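Local structure of beta-L-arabinobiosidase (5MQR) at residues Glu470-Phe475 against Lys608-Asp613; Ser412-Asp417 against Lys464-Lys469; Ser474-Ala479 against Thr529-Ala534; Glu444-Lys449 against Arg603-Lys608. The protein probably acts as a glycosidase in pectin breakdown by a gut bacterium, with beta-L-arabinobiosidase and perhaps sialidase-like activity. All blocks are in the same frame, centred on the assembly; numbering follows the deposited sequence. Where two conformers were deposited one is given.

Contact 1: Glu470-Phe475 against Lys608-Asp613; sequences ELKVSF and KTSSTD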
loop_
_atom_site.group_PDB
_atom_site.type_symbol
_atom_site.label_atom_id
_atom_site.label_comp_id
_atom_site.label_asym_id
_atom_site.label_seq_id
_atom_site.Cartn_x
_atom_site.Cartn_y
_atom_site.Cartn_z
ATOM N N GLU A 470 -14.394 -9.801 -12.189
ATOM C CA GLU A 470 -14.058 -10.775 -13.230
ATOM C C GLU A 470 -12.641 -11.280 -12.940
ATOM O O GLU A 470 -11.706 -10.476 -12.772
ATOM C CB GLU A 470 -14.113 -10.134 -14.611
ATOM C CG GLU A 470 -15.467 -9.532 -14.977
ATOM C CD GLU A 470 -16.538 -10.596 -15.232
ATOM O OE1 GLU A 470 -16.304 -11.512 -16.063
ATOM O OE2 GLU A 470 -17.619 -10.518 -14.594
ATOM N N LEU A 471 -12.497 -12.602 -12.852
ATOM C CA LEU A 471 -11.245 -13.220 -12.459
ATOM C C LEU A 471 -10.931 -14.451 -13.290
ATOM O O LEU A 471 -11.795 -15.329 -13.463
ATOM C CB LEU A 471 -11.315 -13.599 -10.980
ATOM C CG LEU A 471 -10.110 -14.241 -10.314
ATOM C CD1 LEU A 471 -8.917 -13.307 -10.324
ATOM C CD2 LEU A 471 -10.450 -14.605 -8.883
ATOM N N LYS A 472 -9.699 -14.518 -13.794
ATOM C CA LYS A 472 -9.133 -15.774 -14.300
ATOM C C LYS A 472 -8.022 -16.197 -13.384
ATOM O O LYS A 472 -7.247 -15.382 -12.958
ATOM C CB LYS A 472 -8.598 -15.685 -15.733
ATOM C CG LYS A 472 -9.575 -15.045 -16.698
ATOM C CD LYS A 472 -9.372 -15.513 -18.150
ATOM C CE LYS A 472 -10.423 -14.922 -19.099
ATOM N NZ LYS A 472 -10.026 -13.538 -19.503
ATOM N N VAL A 473 -7.995 -17.485 -13.078
ATOM C CA VAL A 473 -7.021 -18.121 -12.211
ATOM C C VAL A 473 -6.516 -19.329 -12.964
ATOM O O VAL A 473 -7.312 -20.163 -13.356
ATOM C CB VAL A 473 -7.680 -18.590 -10.894
ATOM C CG1 VAL A 473 -6.672 -19.328 -10.007
ATOM C CG2 VAL A 473 -8.260 -17.389 -10.163
ATOM N N SER A 474 -5.216 -19.438 -13.191
ATOM C CA SER A 474 -4.696 -20.657 -13.768
ATOM C C SER A 474 -3.501 -21.176 -13.002
ATOM O O SER A 474 -2.807 -20.430 -12.318
ATOM C CB SER A 474 -4.359 -20.468 -15.240
ATOM O OG SER A 474 -3.336 -19.521 -15.359
ATOM N N PHE A 475 -3.299 -22.479 -13.097
ATOM C CA PHE A 475 -2.207 -23.137 -12.404
ATOM C C PHE A 475 -2.096 -24.549 -12.909
ATOM O O PHE A 475 -3.060 -25.095 -13.445
ATOM C CB PHE A 475 -2.401 -23.126 -10.862
ATOM C CG PHE A 475 -3.715 -23.704 -10.398
ATOM C CD1 PHE A 475 -3.833 -25.062 -10.122
ATOM C CD2 PHE A 475 -4.831 -22.891 -10.229
ATOM C CE1 PHE A 475 -5.035 -25.598 -9.713
ATOM C CE2 PHE A 475 -6.042 -23.433 -9.811
ATOM C CZ PHE A 475 -6.142 -24.784 -9.559
ATOM N N LYS A 608 -1.122 -18.145 -11.896
ATOM C CA LYS A 608 -1.444 -16.818 -12.455
ATOM C C LYS A 608 -2.882 -16.405 -12.178
ATOM O O LYS A 608 -3.810 -17.198 -12.321
ATOM C CB LYS A 608 -1.302 -16.784 -13.977
ATOM C CG LYS A 608 0.040 -17.196 -14.528
ATOM C CD LYS A 608 -0.014 -17.139 -16.061
ATOM C CE LYS A 608 1.014 -18.055 -16.727
ATOM N NZ LYS A 608 2.401 -17.509 -16.593
ATOM N N THR A 609 -3.063 -15.132 -11.856
ATOM C CA THR A 609 -4.379 -14.542 -11.837
ATOM C C THR A 609 -4.385 -13.287 -12.706
ATOM O O THR A 609 -3.341 -12.663 -12.960
ATOM C CB THR A 609 -4.901 -14.278 -10.405
ATOM O OG1 THR A 609 -4.187 -13.203 -9.793
ATOM C CG2 THR A 609 -4.766 -15.534 -9.537
ATOM N N SER A 610 -5.579 -12.951 -13.192
ATOM C CA SER A 610 -5.801 -11.686 -13.897
ATOM C C SER A 610 -7.265 -11.318 -13.807
ATOM O O SER A 610 -8.132 -12.169 -13.508
ATOM C CB SER A 610 -5.376 -11.795 -15.365
ATOM O OG SER A 610 -6.173 -12.749 -16.023
ATOM N N SER A 611 -7.520 -10.043 -14.068
ATOM C CA SER A 611 -8.848 -9.495 -14.085
ATOM C C SER A 611 -9.054 -8.578 -15.285
ATOM O O SER A 611 -8.175 -7.787 -15.625
ATOM C CB SER A 611 -9.099 -8.687 -12.810
ATOM O OG SER A 611 -10.437 -8.192 -12.830
ATOM N N THR A 612 -10.232 -8.683 -15.892
ATOM C CA THR A 612 -10.673 -7.743 -16.931
ATOM C C THR A 612 -11.505 -6.576 -16.360
ATOM O O THR A 612 -12.106 -5.838 -17.137
ATOM C CB THR A 612 -11.472 -8.461 -18.047
ATOM O OG1 THR A 612 -12.520 -9.231 -17.456
ATOM C CG2 THR A 612 -10.546 -9.378 -18.880
ATOM N N ASP A 613 -11.536 -6.400 -15.030
ATOM C CA ASP A 613 -12.226 -5.277 -14.425
ATOM C C ASP A 613 -11.637 -4.005 -15.041
ATOM O O ASP A 613 -10.415 -3.912 -15.261
ATOM C CB ASP A 613 -12.048 -5.206 -12.892
ATOM C CG ASP A 613 -12.778 -6.328 -12.125
ATOM O OD1 ASP A 613 -13.515 -7.126 -12.727
ATOM O OD2 ASP A 613 -12.587 -6.423 -10.888
HETATM O O HOH W 1 -8.425 -11.731 -17.076
#
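Lys472 and Ser474 form hydrogen-bonded pairs with Ser610 and Lys608 in an antiparallel beta ladder, with the non-hydrogen-bonded pair Val473-Thr609 between them; the ladder belongs to one layer of a beta-sandwich. Lys472 N reaches Ser610 O at 2.8 Å. On the inner face, toward Ile567 of the opposing sheet, Val473 CG2 and Thr609 CG2 run alongside each other, 4.0 Å apart, while Thr609 OG1 turns to His414 ND1. On the other face a water sits 2.7 Å from Ser610 OG and accepts a weak bond from Lys472 NZ. Past Ser610, where strand 600-610 ends, side chains take over from the backbone ladder. With OG anti to the backbone N (chi1 -178°), Ser611 sends its hydroxyl 2.6 Å to Glu470 O, in the carbonyl plane, and the same OG accepts from Asp613 N at 3.0 Å, an ST turn. With an alanine here, Glu470 O would probably lose its hydroxyl donor and the turn that aims Asp613 would be freer to shift. That aspartate clamps the start of the partner strand: OD2 accepts from Lys469 N, and OD1, met on its syn side, takes Glu470 N at 2.9 Å.

Contact 2: Ser412-Asp417 against Lys464-Lys469; sequences SAHADD and KIPASK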
loop_
_atom_site.group_PDB
_atom_site.type_symbol
_atom_site.label_atom_id
_atom_site.label_comp_id
_atom_site.label_asym_id
_atom_site.label_seq_id
_atom_site.Cartn_x
_atom_site.Cartn_y
_atom_site.Cartn_z
ATOM N N SER A 412 -1.284 -5.820 -4.095
ATOM C CA SER A 412 -1.241 -4.722 -5.050
ATOM C C SER A 412 -1.047 -5.201 -6.498
ATOM O O SER A 412 -1.123 -4.403 -7.431
ATOM C CB SER A 412 -0.134 -3.741 -4.664
ATOM O OG SER A 412 1.147 -4.257 -4.918
ATOM N N ALA A 413 -0.788 -6.492 -6.667
ATOM C CA ALA A 413 -0.636 -7.098 -7.956
ATOM C C ALA A 413 -1.203 -8.512 -7.961
ATOM O O ALA A 413 -1.175 -9.214 -6.952
ATOM C CB ALA A 413 0.828 -7.154 -8.321
ATOM N N HIS A 414 -1.665 -8.910 -9.142
ATOM C CA HIS A 414 -2.084 -10.264 -9.415
ATOM C C HIS A 414 -0.910 -11.226 -9.371
ATOM O O HIS A 414 0.251 -10.832 -9.456
ATOM C CB HIS A 414 -2.789 -10.349 -10.773
ATOM C CG HIS A 414 -4.214 -9.926 -10.701
ATOM N ND1 HIS A 414 -5.219 -10.787 -10.317
ATOM C CD2 HIS A 414 -4.796 -8.714 -10.862
ATOM C CE1 HIS A 414 -6.364 -10.131 -10.275
ATOM N NE2 HIS A 414 -6.131 -8.870 -10.593
ATOM N N ALA A 415 -1.253 -12.497 -9.251
ATOM C CA ALA A 415 -0.298 -13.567 -9.161
ATOM C C ALA A 415 0.295 -13.849 -10.531
ATOM O O ALA A 415 -0.400 -13.873 -11.547
ATOM C CB ALA A 415 -0.970 -14.829 -8.627
ATOM N N ASP A 416 1.597 -14.083 -10.529
ATOM C CA ASP A 416 2.276 -14.661 -11.667
ATOM C C ASP A 416 3.552 -15.284 -11.108
ATOM O O ASP A 416 4.616 -14.687 -11.158
ATOM C CB ASP A 416 2.542 -13.586 -12.744
ATOM C CG ASP A 416 3.113 -14.171 -14.009
ATOM O OD1 ASP A 416 3.088 -15.411 -14.197
ATOM O OD2 ASP A 416 3.597 -13.377 -14.823
ATOM N N ASP A 417 3.409 -16.487 -10.563
ATOM C CA ASP A 417 4.339 -17.040 -9.611
ATOM C C ASP A 417 5.010 -18.244 -10.221
ATOM O O ASP A 417 4.349 -19.162 -10.708
ATOM C CB ASP A 417 3.613 -17.469 -8.333
ATOM C CG ASP A 417 2.839 -16.322 -7.657
ATOM O OD1 ASP A 417 2.956 -15.130 -8.025
ATOM O OD2 ASP A 417 2.077 -16.647 -6.724
ATOM N N LYS A 464 -3.462 -14.351 -1.742
ATOM C CA LYS A 464 -4.240 -13.125 -1.775
ATOM C C LYS A 464 -3.938 -12.330 -3.066
ATOM O O LYS A 464 -2.790 -12.201 -3.470
ATOM C CB LYS A 464 -3.955 -12.293 -0.536
ATOM C CG LYS A 464 -5.040 -11.288 -0.248
ATOM C CD LYS A 464 -5.049 -10.872 1.221
ATOM C CE LYS A 464 -6.300 -10.078 1.475
ATOM N NZ LYS A 464 -6.296 -9.524 2.840
ATOM N N ILE A 465 -4.982 -11.850 -3.725
ATOM C CA ILE A 465 -4.864 -11.099 -4.986
ATOM C C ILE A 465 -5.734 -9.849 -4.894
ATOM O O ILE A 465 -6.563 -9.755 -3.983
ATOM C CB ILE A 465 -5.307 -11.945 -6.185
ATOM C CG1 ILE A 465 -6.730 -12.453 -5.984
ATOM C CG2 ILE A 465 -4.337 -13.094 -6.396
ATOM C CD1 ILE A 465 -7.386 -12.906 -7.251
ATOM N N PRO A 466 -5.561 -8.888 -5.831
ATOM C CA PRO A 466 -6.466 -7.731 -5.849
ATOM C C PRO A 466 -7.922 -8.171 -6.008
ATOM O O PRO A 466 -8.220 -9.016 -6.852
ATOM C CB PRO A 466 -6.009 -6.919 -7.079
ATOM C CG PRO A 466 -4.631 -7.387 -7.365
ATOM C CD PRO A 466 -4.586 -8.838 -6.935
ATOM N N ALA A 467 -8.776 -7.614 -5.158
ATOM C CA ALA A 467 -10.204 -7.893 -5.139
ATOM C C ALA A 467 -10.766 -7.697 -6.537
ATOM O O ALA A 467 -10.612 -6.613 -7.102
ATOM C CB ALA A 467 -10.893 -6.955 -4.144
ATOM N N SER A 468 -11.383 -8.740 -7.092
ATOM C CA SER A 468 -11.747 -8.782 -8.500
ATOM C C SER A 468 -13.180 -9.291 -8.716
ATOM O O SER A 468 -13.633 -10.227 -8.042
ATOM C CB SER A 468 -10.754 -9.673 -9.265
ATOM O OG SER A 468 -9.399 -9.213 -9.140
ATOM N N LYS A 469 -13.874 -8.674 -9.674
ATOM C CA LYS A 469 -15.241 -9.043 -10.054
ATOM C C LYS A 469 -15.211 -10.066 -11.167
ATOM O O LYS A 469 -15.933 -11.053 -11.103
ATOM C CB LYS A 469 -16.044 -7.816 -10.495
ATOM C CG LYS A 469 -16.173 -6.746 -9.433
ATOM C CD LYS A 469 -16.806 -5.458 -9.970
ATOM C CE LYS A 469 -16.502 -4.255 -9.051
ATOM N NZ LYS A 469 -16.714 -2.897 -9.679
HETATM O O HOH W 2 -7.929 -6.758 -10.405
#
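Between Ser412 and Ala415 the backbone runs almost at a right angle (99°) to Ile465-Ser468, with His414 CA and Ile465 CA 5.3 Å apart, so the two chains meet through side chains and not as a ladder. The chief encounter is a CH-pi contact. Pro466 CD lies over the centre of the His414 ring, 3.8 Å from its centroid, and Pro466 CG adds a second touch over the same face at 3.7 Å from His414 CD2. The first torsion of His414 (chi1 -81°), with CG anti to the carbonyl carbon, carries the ring across the proline. At the ring edge Ser468 OG approaches His414 CE1 to 3.4 Å, and a water in the ring plane joins His414 NE2, at 2.8 Å, to Ser468 OG, to which it donates. That hydroxyl gives its own proton to Pro466 O at 2.6 Å, from above the carbonyl plane. Alongside, Ala415 CB meets Ile465 CG2 at 4.4 Å. Ile465 belongs to the sheet facing the one that Ala415 joins through Thr609. With ND1 bonded to Thr609 OG1, NE2 to the water and one face on the proline, the imidazole is fixed in rotation, and its polar edge links the two layers.

Contact 3: Ser474-Ala479 against Thr529-Ala534; sequences SFDLSA and TYHVEA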
loop_
_atom_site.group_PDB
_atom_site.type_symbol
_atom_site.label_atom_id
_atom_site.label_comp_id
_atom_site.label_asym_id
_atom_site.label_seq_id
_atom_site.Cartn_x
_atom_site.Cartn_y
_atom_site.Cartn_z
ATOM N N SER A 474 -5.216 -19.438 -13.191
ATOM C CA SER A 474 -4.696 -20.657 -13.768
ATOM C C SER A 474 -3.501 -21.176 -13.002
ATOM O O SER A 474 -2.807 -20.430 -12.318
ATOM C CB SER A 474 -4.359 -20.468 -15.240
ATOM O OG SER A 474 -3.336 -19.521 -15.359
ATOM N N PHE A 475 -3.299 -22.479 -13.097
ATOM C CA PHE A 475 -2.207 -23.137 -12.404
ATOM C C PHE A 475 -2.096 -24.549 -12.909
ATOM O O PHE A 475 -3.060 -25.095 -13.445
ATOM C CB PHE A 475 -2.401 -23.126 -10.862
ATOM C CG PHE A 475 -3.715 -23.704 -10.398
ATOM C CD1 PHE A 475 -3.833 -25.062 -10.122
ATOM C CD2 PHE A 475 -4.831 -22.891 -10.229
ATOM C CE1 PHE A 475 -5.035 -25.598 -9.713
ATOM C CE2 PHE A 475 -6.042 -23.433 -9.811
ATOM C CZ PHE A 475 -6.142 -24.784 -9.559
ATOM N N ASP A 476 -0.907 -25.122 -12.753
ATOM C CA ASP A 476 -0.680 -26.538 -13.007
ATOM C C ASP A 476 -0.834 -27.300 -11.704
ATOM O O ASP A 476 -0.391 -26.845 -10.665
ATOM C CB ASP A 476 0.700 -26.767 -13.609
ATOM C CG ASP A 476 0.841 -26.137 -14.962
ATOM O OD1 ASP A 476 0.005 -26.431 -15.837
ATOM O OD2 ASP A 476 1.772 -25.339 -15.164
ATOM N N LEU A 477 -1.444 -28.473 -11.785
ATOM C CA LEU A 477 -1.853 -29.259 -10.627
ATOM C C LEU A 477 -1.453 -30.695 -10.856
ATOM O O LEU A 477 -1.729 -31.265 -11.922
ATOM C CB LEU A 477 -3.374 -29.206 -10.491
ATOM C CG LEU A 477 -4.092 -30.016 -9.418
ATOM C CD1 LEU A 477 -3.686 -29.608 -8.012
ATOM C CD2 LEU A 477 -5.586 -29.807 -9.619
ATOM N N SER A 478 -0.837 -31.289 -9.850
ATOM C CA SER A 478 -0.524 -32.720 -9.853
ATOM C C SER A 478 -0.831 -33.292 -8.491
ATOM O O SER A 478 -0.531 -32.666 -7.482
ATOM C CB SER A 478 0.949 -32.929 -10.158
ATOM O OG SER A 478 1.188 -34.281 -10.512
ATOM N N ALA A 479 -1.415 -34.479 -8.469
ATOM C CA ALA A 479 -1.701 -35.204 -7.234
ATOM C C ALA A 479 -0.838 -36.460 -7.156
ATOM O O ALA A 479 -0.723 -37.199 -8.129
ATOM C CB ALA A 479 -3.174 -35.587 -7.204
ATOM N N THR A 529 0.240 -34.062 -14.670
ATOM C CA THR A 529 0.127 -32.621 -14.571
ATOM C C THR A 529 -1.068 -32.150 -15.427
ATOM O O THR A 529 -1.122 -32.423 -16.629
ATOM C CB THR A 529 1.441 -31.962 -15.028
ATOM O OG1 THR A 529 2.477 -32.317 -14.102
ATOM C CG2 THR A 529 1.324 -30.433 -15.082
ATOM N N TYR A 530 -2.006 -31.458 -14.781
ATOM C CA TYR A 530 -3.199 -30.900 -15.408
ATOM C C TYR A 530 -3.092 -29.367 -15.384
ATOM O O TYR A 530 -2.770 -28.786 -14.347
ATOM C CB TYR A 530 -4.443 -31.322 -14.627
ATOM C CG TYR A 530 -4.710 -32.810 -14.621
ATOM C CD1 TYR A 530 -5.226 -33.453 -15.751
ATOM C CD2 TYR A 530 -4.464 -33.576 -13.494
ATOM C CE1 TYR A 530 -5.484 -34.821 -15.755
ATOM C CE2 TYR A 530 -4.719 -34.937 -13.491
ATOM C CZ TYR A 530 -5.225 -35.546 -14.625
ATOM O OH TYR A 530 -5.474 -36.872 -14.599
ATOM N N HIS A 531 -3.326 -28.720 -16.521
ATOM C CA HIS A 531 -3.383 -27.291 -16.555
ATOM C C HIS A 531 -4.830 -26.848 -16.301
ATOM O O HIS A 531 -5.716 -27.102 -17.124
ATOM C CB HIS A 531 -2.860 -26.744 -17.878
ATOM C CG HIS A 531 -2.721 -25.261 -17.861
ATOM N ND1 HIS A 531 -1.821 -24.615 -17.038
ATOM C CD2 HIS A 531 -3.409 -24.287 -18.506
ATOM C CE1 HIS A 531 -1.954 -23.307 -17.189
ATOM N NE2 HIS A 531 -2.906 -23.083 -18.078
ATOM N N VAL A 532 -5.048 -26.201 -15.161
ATOM C CA VAL A 532 -6.379 -25.801 -14.731
ATOM C C VAL A 532 -6.548 -24.314 -14.921
ATOM O O VAL A 532 -5.667 -23.558 -14.523
ATOM C CB VAL A 532 -6.628 -26.102 -13.247
ATOM C CG1 VAL A 532 -8.087 -25.821 -12.893
ATOM C CG2 VAL A 532 -6.283 -27.555 -12.955
ATOM N N GLU A 533 -7.660 -23.914 -15.548
ATOM C CA GLU A 533 -8.029 -22.491 -15.653
ATOM C C GLU A 533 -9.462 -22.329 -15.175
ATOM O O GLU A 533 -10.362 -23.023 -15.605
ATOM C CB GLU A 533 -7.877 -21.902 -17.073
ATOM C CG GLU A 533 -8.017 -20.365 -17.084
ATOM C CD GLU A 533 -7.654 -19.689 -18.400
ATOM O OE1 GLU A 533 -7.456 -20.400 -19.400
ATOM O OE2 GLU A 533 -7.581 -18.428 -18.435
ATOM N N ALA A 534 -9.660 -21.420 -14.240
ATOM C CA ALA A 534 -10.969 -21.121 -13.707
ATOM C C ALA A 534 -11.312 -19.665 -14.080
ATOM O O ALA A 534 -10.514 -18.752 -13.833
ATOM C CB ALA A 534 -10.981 -21.327 -12.211
#
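Thr529 opens the contact with a methyl: its CG2 rests 4.0 Å from Asp476 CB. Tyr530 pairs with Leu477 through two backbone bonds, Tyr530 N to Leu477 O and Leu477 N to Tyr530 O, both 2.9 Å long. Its ring leans obliquely past Leu477 O, and its hydroxyl finds Glu525 N beyond the two strands. His531 points to the other face. There CG anti to the backbone N (chi1 -172°) brings ND1 to Asp476 OD1, to which it donates over 2.8 Å. The oxygen lies in the imidazole plane, yet the histidine reaches it from above the carboxylate plane, and the two planes stand 51° apart. Asp476 OD2 accepts from Asn606 ND2 of the next strand, and the carboxylate therefore bridges three strands. A phenylalanine in place of His531 would keep a ring but is likely to leave Asp476 OD1 without its donor and the carboxylate freer to turn about the Asn606 bond. Val532 returns to the inner face. Val532 N donates to Phe475 O at 2.8 Å, and Phe475 N to Val532 O; its CB lies over one face of the Phe475 ring, offset toward the rim and 4.1 Å from the centroid, in a CH-pi contact, and its CG2 touches Leu477 CD2 at 4.1 Å. Phe475 also meets Phe569 edge-to-face. Glu533 closes the walk as the non-hydrogen-bonded partner of Ser474. Apolar side chains facing Leu487 and Ile489 on one side and polar pairs on the other are the alternation expected of a beta-sandwich layer, here in the Sialidase-like CBM domain.

Contact 4: Glu444-Lys449 against Arg603-Lys608; sequences EGEWLK and RIANVK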
loop_
_atom_site.group_PDB
_atom_site.type_symbol
_atom_site.label_atom_id
_atom_site.label_comp_id
_atom_site.label_asym_id
_atom_site.label_seq_id
_atom_site.Cartn_x
_atom_site.Cartn_y
_atom_site.Cartn_z
ATOM N N GLU A 444 9.489 -27.893 -4.101
ATOM C CA GLU A 444 10.160 -28.949 -4.824
ATOM C C GLU A 444 10.315 -28.464 -6.261
ATOM O O GLU A 444 9.510 -28.775 -7.143
ATOM C CB GLU A 444 9.347 -30.245 -4.738
ATOM C CG GLU A 444 9.954 -31.457 -5.443
ATOM C CD GLU A 444 8.990 -32.637 -5.471
ATOM O OE1 GLU A 444 8.806 -33.282 -4.423
ATOM O OE2 GLU A 444 8.391 -32.922 -6.541
ATOM N N GLY A 445 11.369 -27.679 -6.473
ATOM C CA GLY A 445 11.640 -27.069 -7.772
ATOM C C GLY A 445 10.520 -26.124 -8.175
ATOM O O GLY A 445 10.240 -25.153 -7.465
ATOM N N GLU A 446 9.847 -26.459 -9.275
ATOM C CA GLU A 446 8.762 -25.639 -9.846
ATOM C C GLU A 446 7.467 -25.743 -9.001
ATOM O O GLU A 446 6.535 -24.968 -9.203
ATOM C CB GLU A 446 8.504 -26.053 -11.329
ATOM C CG GLU A 446 7.661 -27.330 -11.493
ATOM C CD GLU A 446 7.765 -28.035 -12.857
ATOM O OE1 GLU A 446 8.885 -28.490 -13.189
ATOM O OE2 GLU A 446 6.719 -28.203 -13.574
ATOM N N TRP A 447 7.415 -26.714 -8.087
ATOM C CA TRP A 447 6.207 -27.058 -7.363
ATOM C C TRP A 447 6.158 -26.514 -5.922
ATOM O O TRP A 447 7.112 -26.678 -5.135
ATOM C CB TRP A 447 6.060 -28.577 -7.281
ATOM C CG TRP A 447 5.961 -29.323 -8.593
ATOM C CD1 TRP A 447 6.896 -30.157 -9.126
ATOM C CD2 TRP A 447 4.841 -29.367 -9.472
ATOM N NE1 TRP A 447 6.453 -30.677 -10.303
ATOM C CE2 TRP A 447 5.191 -30.211 -10.547
ATOM C CE3 TRP A 447 3.592 -28.738 -9.484
ATOM C CZ2 TRP A 447 4.329 -30.463 -11.619
ATOM C CZ3 TRP A 447 2.727 -28.995 -10.540
ATOM C CH2 TRP A 447 3.099 -29.859 -11.590
ATOM N N LEU A 448 5.029 -25.903 -5.587
ATOM C CA LEU A 448 4.636 -25.705 -4.196
ATOM C C LEU A 448 3.927 -26.984 -3.762
ATOM O O LEU A 448 2.921 -27.355 -4.370
ATOM C CB LEU A 448 3.701 -24.518 -4.065
ATOM C CG LEU A 448 3.205 -24.170 -2.658
ATOM C CD1 LEU A 448 4.339 -23.921 -1.665
ATOM C CD2 LEU A 448 2.321 -22.946 -2.759
ATOM N N LYS A 449 4.460 -27.666 -2.748
ATOM C CA LYS A 449 3.962 -28.996 -2.356
ATOM C C LYS A 449 3.232 -28.925 -1.034
ATOM O O LYS A 449 3.701 -28.296 -0.099
ATOM C CB LYS A 449 5.104 -30.002 -2.232
ATOM C CG LYS A 449 4.676 -31.468 -2.266
ATOM C CD LYS A 449 5.727 -32.490 -1.818
ATOM C CE LYS A 449 7.155 -32.027 -1.965
ATOM N NZ LYS A 449 8.154 -33.100 -1.926
ATOM N N ARG A 603 0.644 -30.970 -5.586
ATOM C CA ARG A 603 1.609 -30.001 -6.053
ATOM C C ARG A 603 0.961 -28.960 -6.982
ATOM O O ARG A 603 0.149 -29.314 -7.841
ATOM C CB ARG A 603 2.692 -30.723 -6.806
ATOM C CG ARG A 603 3.587 -31.566 -5.935
ATOM C CD ARG A 603 4.497 -32.367 -6.832
ATOM N NE ARG A 603 5.472 -33.136 -6.087
ATOM C CZ ARG A 603 5.224 -34.263 -5.434
ATOM N NH1 ARG A 603 4.002 -34.777 -5.377
ATOM N NH2 ARG A 603 6.213 -34.877 -4.808
ATOM N N ILE A 604 1.322 -27.687 -6.817
ATOM C CA ILE A 604 0.892 -26.651 -7.762
ATOM C C ILE A 604 2.092 -25.871 -8.281
ATOM O O ILE A 604 3.128 -25.798 -7.633
ATOM C CB ILE A 604 -0.206 -25.719 -7.193
ATOM C CG1 ILE A 604 0.268 -25.009 -5.927
ATOM C CG2 ILE A 604 -1.464 -26.527 -6.886
ATOM C CD1 ILE A 604 -0.702 -23.964 -5.400
ATOM N N ALA A 605 1.930 -25.332 -9.483
ATOM C CA ALA A 605 2.954 -24.553 -10.142
ATOM C C ALA A 605 2.341 -23.501 -11.067
ATOM O O ALA A 605 1.227 -23.661 -11.551
ATOM C CB ALA A 605 3.864 -25.472 -10.950
ATOM N N ASN A 606 3.105 -22.443 -11.323
ATOM C CA ASN A 606 2.778 -21.447 -12.350
ATOM C C ASN A 606 1.412 -20.814 -12.082
ATOM O O ASN A 606 0.535 -20.799 -12.948
ATOM C CB ASN A 606 2.838 -22.067 -13.749
ATOM C CG ASN A 606 4.197 -22.646 -14.061
ATOM O OD1 ASN A 606 5.214 -21.972 -13.934
ATOM N ND2 ASN A 606 4.218 -23.891 -14.472
ATOM N N VAL A 607 1.243 -20.307 -10.870
ATOM C CA VAL A 607 -0.025 -19.786 -10.452
ATOM C C VAL A 607 -0.120 -18.379 -11.041
ATOM O O VAL A 607 0.722 -17.539 -10.730
ATOM C CB VAL A 607 -0.117 -19.741 -8.918
ATOM C CG1 VAL A 607 -1.437 -19.128 -8.493
ATOM C CG2 VAL A 607 0.055 -21.133 -8.334
ATOM N N LYS A 608 -1.122 -18.145 -11.896
ATOM C CA LYS A 608 -1.444 -16.818 -12.455
ATOM C C LYS A 608 -2.882 -16.405 -12.178
ATOM O O LYS A 608 -3.810 -17.198 -12.321
ATOM C CB LYS A 608 -1.302 -16.784 -13.977
ATOM C CG LYS A 608 0.040 -17.196 -14.528
ATOM C CD LYS A 608 -0.014 -17.139 -16.061
ATOM C CE LYS A 608 1.014 -18.055 -16.727
ATOM N NZ LYS A 608 2.401 -17.509 -16.593
HETATM O O HOH W 3 5.998 -22.671 -10.441
#
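Glu444 and Arg603 carry the ionic part of this contact. The guanidinium takes the carboxylate side-on: Arg603 NE binds Glu444 OE2 at 3.0 Å, while Arg603 NH2 reaches Glu444 OE1 at 3.1 Å on its syn side. The two planes stand 48° apart, and NE meets its oxygen from above the carboxylate plane. OE1 has a second donor, Lys449 NZ, which comes in at 2.6 Å on the anti side; the lysine chain runs alongside the arginine and lays CD over one guanidinium face. CH-pi packing comes next. Arg603, extended from CG to NE (chi3 175°), passes its CD 3.9 Å from the centroid of the five-membered ring of Trp447, over the face. Its guanidinium stands at 86° to the indole, and it is the CD methylene that lies over the ring face; Glu446 CG lies over the opposite face. Among apolar contacts, Trp447 CE3 touches Ala605 CB at 3.6 Å, and Leu448 CB and Ile604 CG1 run abreast, 3.9 Å apart, with Trp431 against both residues. Backbone bonds complete the antiparallel ladder, Leu448 N to Ile604 O at 2.8 Å with its reciprocal, and past them a water joins Glu446 O to Asn606 N. A type II' turn at Glu444-Trp447, with Gly445 at its second position, brings Glu444 beside Lys449. One carboxylate thus sits between two cations, which would probably favour its ionised form and offset the closeness of the two positive groups, tying the hairpin to strand 600-610.

From the N-terminal side, the segment 412-417 meets strand 460-468 in contact 2, closing a loop of 46 residues. Inside that loop lies 444-449, whose partner 603-608 comes far later, so contact 4 closes the longest loop, 153 residues, and crosses contact 2. Strand 470-479 follows and serves contact 1, which closes 132 residues in series after contact 2 and crosses contact 4, and contact 3, which shares Ser474 and Phe475 with it, closes 49 and nests within contact 4. Strand 600-610 thus ends up beside strands 447-452, 470-479 and 416-417 in one sheet, extended by contact 3 to strand 530-537, while contact 2 links its edge to the other layer.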